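Local coordinates for protein thymine dioxygenase (Neurospora crassa, PDB 5C3Q) that probably oxidises thymine at its methyl group, as a 2-oxoglutarate- and iron-dependent dioxygenase of the double-stranded beta-helix fold, at residues 198-212 with 279-291. Residues are numbered along the deposited sequence; the frame is centred on the assembly and turned at random.
Sequences AVKSEVFKINPGQVR and PKQEDVHPPRYSI. With AKG (2-oxoglutaric acid), chain F.
R212 is extended from CG to NE, which carries its guanidinium to the backbone of P286. H285 has CG anti to its carbonyl carbon (chi1 -61°), and this brings the imidazole against S201. R212 NH2 gives a hydrogen bond to P286 O at 3.0 Å, with the acceptor near the guanidinium plane. A water doubles the link: it accepts from R212 NH1 and donates to P286 O. R288 CB lies over one face of the same guanidinium, 3.6 Å from R212 NH1. The H285 ring is inclined by 60° to it. S201 CB packs obliquely against the imidazole, 3.6 Å from H285 NE2. Within its own segment, H285 ND1 donates to E282 OE2 on the anti side of the carboxylate at 2.8 Å. H285 NE2 is hydrogen-bonded to E277, so both ring nitrogens have a carboxylate partner. Together the two bonds would limit rotation of the ring.

The backbones join as antiparallel strands, neighbours in the large sheet of the double-stranded beta-helix. V199 and H285 are a hydrogen-bonded pair: V199 N donates to H285 O, and H285 N donates to V199 O at 2.8 Å. K200 and V284 form the next, non-hydrogen-bonded pair. S201 N then donates to D283 O in a nearly straight bond (168°). S201 OG also lies close to the carbonyls of E282 and D283. At the other end, A198 CB rests on P287 CD at 3.8 Å.

Beyond the prolines, the strand leads into the 2-oxoglutarate site. The extended R288 chain points its guanidinium away from R212. There R288 NH1 and NH2 grip O4 and O3 of one 2-oxoglutarate carboxylate, and S290 OG adds a second bond to O4 at 2.7 Å.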
loop_
_atom_site.group_PDB
_atom_site.type_symbol
_atom_site.label_atom_id
_atom_site.label_comp_id
_atom_site.label_asym_id
_atom_site.label_seq_id
_atom_site.Cartn_x
_atom_site.Cartn_y
_atom_site.Cartn_z
ATOM N N ALA A 198 -6.200 -17.901 -8.151
ATOM C CA ALA A 198 -6.408 -18.181 -9.559
ATOM C C ALA A 198 -7.899 -18.102 -9.834
ATOM O O ALA A 198 -8.703 -18.607 -9.053
ATOM C CB ALA A 198 -5.875 -19.562 -9.916
ATOM N N VAL A 199 -8.270 -17.444 -10.926
ATOM C CA VAL A 199 -9.678 -17.254 -11.255
ATOM C C VAL A 199 -9.885 -17.324 -12.765
ATOM O O VAL A 199 -9.069 -16.815 -13.535
ATOM C CB VAL A 199 -10.208 -15.916 -10.683
ATOM C CG1 VAL A 199 -9.366 -14.733 -11.155
ATOM C CG2 VAL A 199 -11.679 -15.718 -11.031
ATOM N N LYS A 200 -10.970 -17.976 -13.178
ATOM C CA LYS A 200 -11.343 -18.035 -14.587
ATOM C C LYS A 200 -11.763 -16.656 -15.061
ATOM O O LYS A 200 -12.477 -15.944 -14.355
ATOM C CB LYS A 200 -12.505 -19.005 -14.805
ATOM C CG LYS A 200 -12.160 -20.466 -14.602
ATOM C CD LYS A 200 -13.217 -21.345 -15.255
ATOM C CE LYS A 200 -12.917 -22.819 -15.073
ATOM N NZ LYS A 200 -13.277 -23.304 -13.711
ATOM N N SER A 201 -11.337 -16.283 -16.263
ATOM C CA SER A 201 -11.701 -14.983 -16.824
ATOM C C SER A 201 -13.219 -14.826 -16.987
ATOM O O SER A 201 -13.734 -13.709 -16.925
ATOM C CB SER A 201 -10.994 -14.751 -18.161
ATOM O OG SER A 201 -11.257 -15.806 -19.067
ATOM N N GLU A 202 -13.930 -15.939 -17.187
ATOM C CA GLU A 202 -15.388 -15.901 -17.352
ATOM C C GLU A 202 -16.114 -15.412 -16.093
ATOM O O GLU A 202 -17.202 -14.849 -16.189
ATOM C CB GLU A 202 -15.937 -17.272 -17.787
ATOM C CG GLU A 202 -15.902 -18.356 -16.713
ATOM C CD GLU A 202 -16.403 -19.707 -17.209
ATOM O OE1 GLU A 202 -16.107 -20.726 -16.551
ATOM O OE2 GLU A 202 -17.095 -19.756 -18.248
ATOM N N VAL A 203 -15.508 -15.622 -14.923
ATOM C CA VAL A 203 -16.054 -15.110 -13.658
ATOM C C VAL A 203 -16.323 -13.609 -13.749
ATOM O O VAL A 203 -17.338 -13.124 -13.248
ATOM C CB VAL A 203 -15.110 -15.388 -12.463
ATOM C CG1 VAL A 203 -15.588 -14.673 -11.202
ATOM C CG2 VAL A 203 -15.005 -16.884 -12.204
ATOM N N PHE A 204 -15.414 -12.889 -14.405
ATOM C CA PHE A 204 -15.539 -11.441 -14.585
ATOM C C PHE A 204 -16.660 -11.038 -15.558
ATOM O O PHE A 204 -17.095 -9.888 -15.555
ATOM C CB PHE A 204 -14.196 -10.850 -15.031
ATOM C CG PHE A 204 -13.112 -10.966 -13.991
ATOM C CD1 PHE A 204 -12.307 -12.096 -13.922
ATOM C CD2 PHE A 204 -12.906 -9.948 -13.071
ATOM C CE1 PHE A 204 -11.315 -12.204 -12.960
ATOM C CE2 PHE A 204 -11.918 -10.052 -12.104
ATOM C CZ PHE A 204 -11.122 -11.181 -12.048
ATOM N N LYS A 205 -17.114 -11.978 -16.387
ATOM C CA LYS A 205 -18.283 -11.769 -17.260
ATOM C C LYS A 205 -19.580 -12.199 -16.579
ATOM O O LYS A 205 -20.608 -11.539 -16.724
ATOM C CB LYS A 205 -18.133 -12.533 -18.576
ATOM C CG LYS A 205 -17.119 -11.943 -19.545
ATOM C CD LYS A 205 -17.414 -12.353 -20.984
ATOM C CE LYS A 205 -17.473 -13.866 -21.159
ATOM N NZ LYS A 205 -17.737 -14.263 -22.571
ATOM N N ILE A 206 -19.533 -13.314 -15.853
ATOM C CA ILE A 206 -20.683 -13.779 -15.067
ATOM C C ILE A 206 -21.053 -12.738 -14.005
ATOM O O ILE A 206 -22.235 -12.471 -13.775
ATOM C CB ILE A 206 -20.398 -15.138 -14.384
ATOM C CG1 ILE A 206 -20.271 -16.251 -15.434
ATOM C CG2 ILE A 206 -21.506 -15.495 -13.395
ATOM C CD1 ILE A 206 -19.669 -17.539 -14.907
ATOM N N ASN A 207 -20.032 -12.172 -13.360
ATOM C CA ASN A 207 -20.208 -11.109 -12.373
ATOM C C ASN A 207 -19.700 -9.775 -12.923
ATOM O O ASN A 207 -18.542 -9.416 -12.703
ATOM C CB ASN A 207 -19.444 -11.448 -11.085
ATOM C CG ASN A 207 -19.884 -12.763 -10.463
ATOM O OD1 ASN A 207 -21.048 -13.146 -10.548
ATOM N ND2 ASN A 207 -18.948 -13.456 -9.821
ATOM N N PRO A 208 -20.552 -9.031 -13.652
ATOM C CA PRO A 208 -20.061 -7.740 -14.151
ATOM C C PRO A 208 -19.791 -6.760 -13.005
ATOM O O PRO A 208 -20.573 -6.693 -12.052
ATOM C CB PRO A 208 -21.187 -7.245 -15.069
ATOM C CG PRO A 208 -22.397 -8.036 -14.710
ATOM C CD PRO A 208 -21.952 -9.300 -14.034
ATOM N N GLY A 209 -18.681 -6.034 -13.093
ATOM C CA GLY A 209 -18.220 -5.173 -12.002
ATOM C C GLY A 209 -17.244 -5.866 -11.058
ATOM O O GLY A 209 -16.679 -5.229 -10.170
ATOM N N GLN A 210 -17.049 -7.167 -11.255
ATOM C CA GLN A 210 -16.122 -7.976 -10.459
ATOM C C GLN A 210 -14.680 -7.483 -10.581
ATOM O O GLN A 210 -14.190 -7.298 -11.686
ATOM C CB GLN A 210 -16.188 -9.430 -10.946
ATOM C CG GLN A 210 -15.214 -10.392 -10.292
ATOM C CD GLN A 210 -15.691 -10.835 -8.931
ATOM O OE1 GLN A 210 -16.541 -11.725 -8.820
ATOM N NE2 GLN A 210 -15.150 -10.221 -7.883
ATOM N N VAL A 211 -14.002 -7.288 -9.452
ATOM C CA VAL A 211 -12.567 -6.958 -9.465
ATOM C C VAL A 211 -11.778 -7.798 -8.461
ATOM O O VAL A 211 -12.352 -8.569 -7.690
ATOM C CB VAL A 211 -12.312 -5.453 -9.218
ATOM C CG1 VAL A 211 -12.931 -4.624 -10.332
ATOM C CG2 VAL A 211 -12.842 -5.007 -7.860
ATOM N N ARG A 212 -10.454 -7.665 -8.503
ATOM C CA ARG A 212 -9.583 -8.319 -7.533
ATOM C C ARG A 212 -9.414 -7.443 -6.288
ATOM O O ARG A 212 -9.417 -7.953 -5.169
ATOM C CB ARG A 212 -8.232 -8.682 -8.167
ATOM C CG ARG A 212 -8.235 -10.072 -8.789
ATOM C CD ARG A 212 -6.907 -10.445 -9.432
ATOM N NE ARG A 212 -6.748 -11.898 -9.521
ATOM C CZ ARG A 212 -5.809 -12.530 -10.222
ATOM N NH1 ARG A 212 -4.910 -11.857 -10.936
ATOM N NH2 ARG A 212 -5.771 -13.857 -10.209
ATOM N N PRO A 279 -3.978 -7.570 -17.980
ATOM C CA PRO A 279 -4.294 -7.108 -19.343
ATOM C C PRO A 279 -4.111 -8.135 -20.478
ATOM O O PRO A 279 -4.295 -7.780 -21.645
ATOM C CB PRO A 279 -3.347 -5.911 -19.538
ATOM C CG PRO A 279 -2.226 -6.148 -18.587
ATOM C CD PRO A 279 -2.836 -6.837 -17.401
ATOM N N LYS A 280 -3.770 -9.382 -20.153
ATOM C CA LYS A 280 -3.593 -10.430 -21.164
ATOM C C LYS A 280 -4.820 -11.335 -21.273
ATOM O O LYS A 280 -5.469 -11.631 -20.268
ATOM C CB LYS A 280 -2.354 -11.281 -20.853
ATOM C CG LYS A 280 -2.438 -12.103 -19.569
ATOM C CD LYS A 280 -1.251 -13.042 -19.418
ATOM C CE LYS A 280 -1.302 -14.190 -20.415
ATOM N NZ LYS A 280 -0.355 -15.281 -20.053
ATOM N N GLN A 281 -5.128 -11.776 -22.492
ATOM C CA GLN A 281 -6.216 -12.726 -22.716
ATOM C C GLN A 281 -5.769 -14.132 -22.328
ATOM O O GLN A 281 -4.728 -14.606 -22.782
ATOM C CB GLN A 281 -6.662 -12.733 -24.182
ATOM C CG GLN A 281 -7.916 -13.568 -24.433
ATOM C CD GLN A 281 -7.812 -14.448 -25.669
ATOM O OE1 GLN A 281 -7.995 -13.979 -26.793
ATOM N NE2 GLN A 281 -7.528 -15.733 -25.464
ATOM N N GLU A 282 -6.570 -14.788 -21.495
ATOM C CA GLU A 282 -6.333 -16.172 -21.095
ATOM C C GLU A 282 -7.596 -16.734 -20.444
ATOM O O GLU A 282 -8.395 -15.986 -19.877
ATOM C CB GLU A 282 -5.137 -16.271 -20.138
ATOM C CG GLU A 282 -5.230 -15.381 -18.903
ATOM C CD GLU A 282 -3.934 -15.324 -18.108
ATOM O OE1 GLU A 282 -3.010 -16.115 -18.396
ATOM O OE2 GLU A 282 -3.838 -14.482 -17.186
ATOM N N ASP A 283 -7.780 -18.046 -20.537
ATOM C CA ASP A 283 -8.949 -18.692 -19.942
ATOM C C ASP A 283 -8.904 -18.626 -18.414
ATOM O O ASP A 283 -9.922 -18.381 -17.771
ATOM C CB ASP A 283 -9.064 -20.147 -20.409
ATOM C CG ASP A 283 -9.373 -20.262 -21.896
ATOM O OD1 ASP A 283 -9.984 -19.324 -22.454
ATOM O OD2 ASP A 283 -9.005 -21.289 -22.503
ATOM N N VAL A 284 -7.716 -18.836 -17.848
ATOM C CA VAL A 284 -7.524 -18.838 -16.405
ATOM C C VAL A 284 -6.411 -17.864 -16.029
ATOM O O VAL A 284 -5.306 -17.926 -16.577
ATOM C CB VAL A 284 -7.152 -20.244 -15.891
ATOM C CG1 VAL A 284 -7.052 -20.260 -14.369
ATOM C CG2 VAL A 284 -8.173 -21.272 -16.356
ATOM N N HIS A 285 -6.708 -16.966 -15.095
ATOM C CA HIS A 285 -5.696 -16.080 -14.538
ATOM C C HIS A 285 -5.022 -16.791 -13.372
ATOM O O HIS A 285 -5.702 -17.209 -12.437
ATOM C CB HIS A 285 -6.328 -14.772 -14.074
ATOM C CG HIS A 285 -6.978 -14.006 -15.180
ATOM N ND1 HIS A 285 -6.271 -13.526 -16.261
ATOM C CD2 HIS A 285 -8.268 -13.651 -15.384
ATOM C CE1 HIS A 285 -7.097 -12.902 -17.082
ATOM N NE2 HIS A 285 -8.314 -12.963 -16.572
ATOM N N PRO A 286 -3.690 -16.955 -13.423
ATOM C CA PRO A 286 -3.025 -17.639 -12.307
ATOM C C PRO A 286 -3.102 -16.839 -11.001
ATOM O O PRO A 286 -3.550 -15.695 -11.009
ATOM C CB PRO A 286 -1.566 -17.767 -12.772
ATOM C CG PRO A 286 -1.548 -17.390 -14.215
ATOM C CD PRO A 286 -2.733 -16.509 -14.449
ATOM N N PRO A 287 -2.673 -17.442 -9.878
ATOM C CA PRO A 287 -2.661 -16.694 -8.622
ATOM C C PRO A 287 -1.765 -15.456 -8.696
ATOM O O PRO A 287 -0.692 -15.514 -9.297
ATOM C CB PRO A 287 -2.092 -17.704 -7.617
ATOM C CG PRO A 287 -2.316 -19.041 -8.237
ATOM C CD PRO A 287 -2.171 -18.815 -9.703
ATOM N N ARG A 288 -2.218 -14.349 -8.112
ATOM C CA ARG A 288 -1.405 -13.142 -7.995
ATOM C C ARG A 288 -1.053 -12.892 -6.526
ATOM O O ARG A 288 -1.920 -12.946 -5.645
ATOM C CB ARG A 288 -2.136 -11.929 -8.585
ATOM C CG ARG A 288 -1.439 -10.593 -8.359
ATOM C CD ARG A 288 -2.047 -9.486 -9.205
ATOM N NE ARG A 288 -1.257 -8.254 -9.158
ATOM C CZ ARG A 288 -1.316 -7.335 -8.193
ATOM N NH1 ARG A 288 -2.132 -7.481 -7.154
ATOM N NH2 ARG A 288 -0.540 -6.255 -8.266
ATOM N N TYR A 289 0.225 -12.626 -6.274
ATOM C CA TYR A 289 0.703 -12.270 -4.946
ATOM C C TYR A 289 1.226 -10.855 -4.954
ATOM O O TYR A 289 1.958 -10.451 -5.860
ATOM C CB TYR A 289 1.823 -13.203 -4.494
ATOM C CG TYR A 289 1.365 -14.616 -4.297
ATOM C CD1 TYR A 289 0.809 -15.021 -3.092
ATOM C CD2 TYR A 289 1.473 -15.547 -5.322
ATOM C CE1 TYR A 289 0.373 -16.320 -2.907
ATOM C CE2 TYR A 289 1.043 -16.853 -5.150
ATOM C CZ TYR A 289 0.494 -17.233 -3.940
ATOM O OH TYR A 289 0.063 -18.523 -3.764
ATOM N N SER A 290 0.840 -10.098 -3.937
ATOM C CA SER A 290 1.457 -8.813 -3.675
ATOM C C SER A 290 1.593 -8.617 -2.176
ATOM O O SER A 290 0.989 -9.343 -1.371
ATOM C CB SER A 290 0.648 -7.674 -4.305
ATOM O OG SER A 290 -0.630 -7.556 -3.710
ATOM N N ILE A 291 2.418 -7.643 -1.812
ATOM C CA ILE A 291 2.606 -7.261 -0.432
ATOM C C ILE A 291 2.504 -5.743 -0.362
ATOM O O ILE A 291 3.289 -5.027 -1.000
ATOM C CB ILE A 291 3.974 -7.731 0.106
ATOM C CG1 ILE A 291 4.117 -9.249 -0.062
ATOM C CG2 ILE A 291 4.132 -7.322 1.567
ATOM C CD1 ILE A 291 5.460 -9.809 0.355
HETATM C C1 AKG F . -3.976 -2.342 -1.193
HETATM O O1 AKG F . -4.285 -1.246 -0.654
HETATM O O2 AKG F . -3.957 -3.408 -0.545
HETATM C C2 AKG F . -3.639 -2.376 -2.625
HETATM O O5 AKG F . -3.810 -1.375 -3.316
HETATM C C3 AKG F . -3.089 -3.651 -3.236
HETATM C C4 AKG F . -2.657 -3.420 -4.681
HETATM C C5 AKG F . -2.026 -4.656 -5.279
HETATM O O3 AKG F . -1.228 -4.500 -6.226
HETATM O O4 AKG F . -2.318 -5.787 -4.833
HETATM O O HOH W 1 -3.091 -13.456 -12.657
#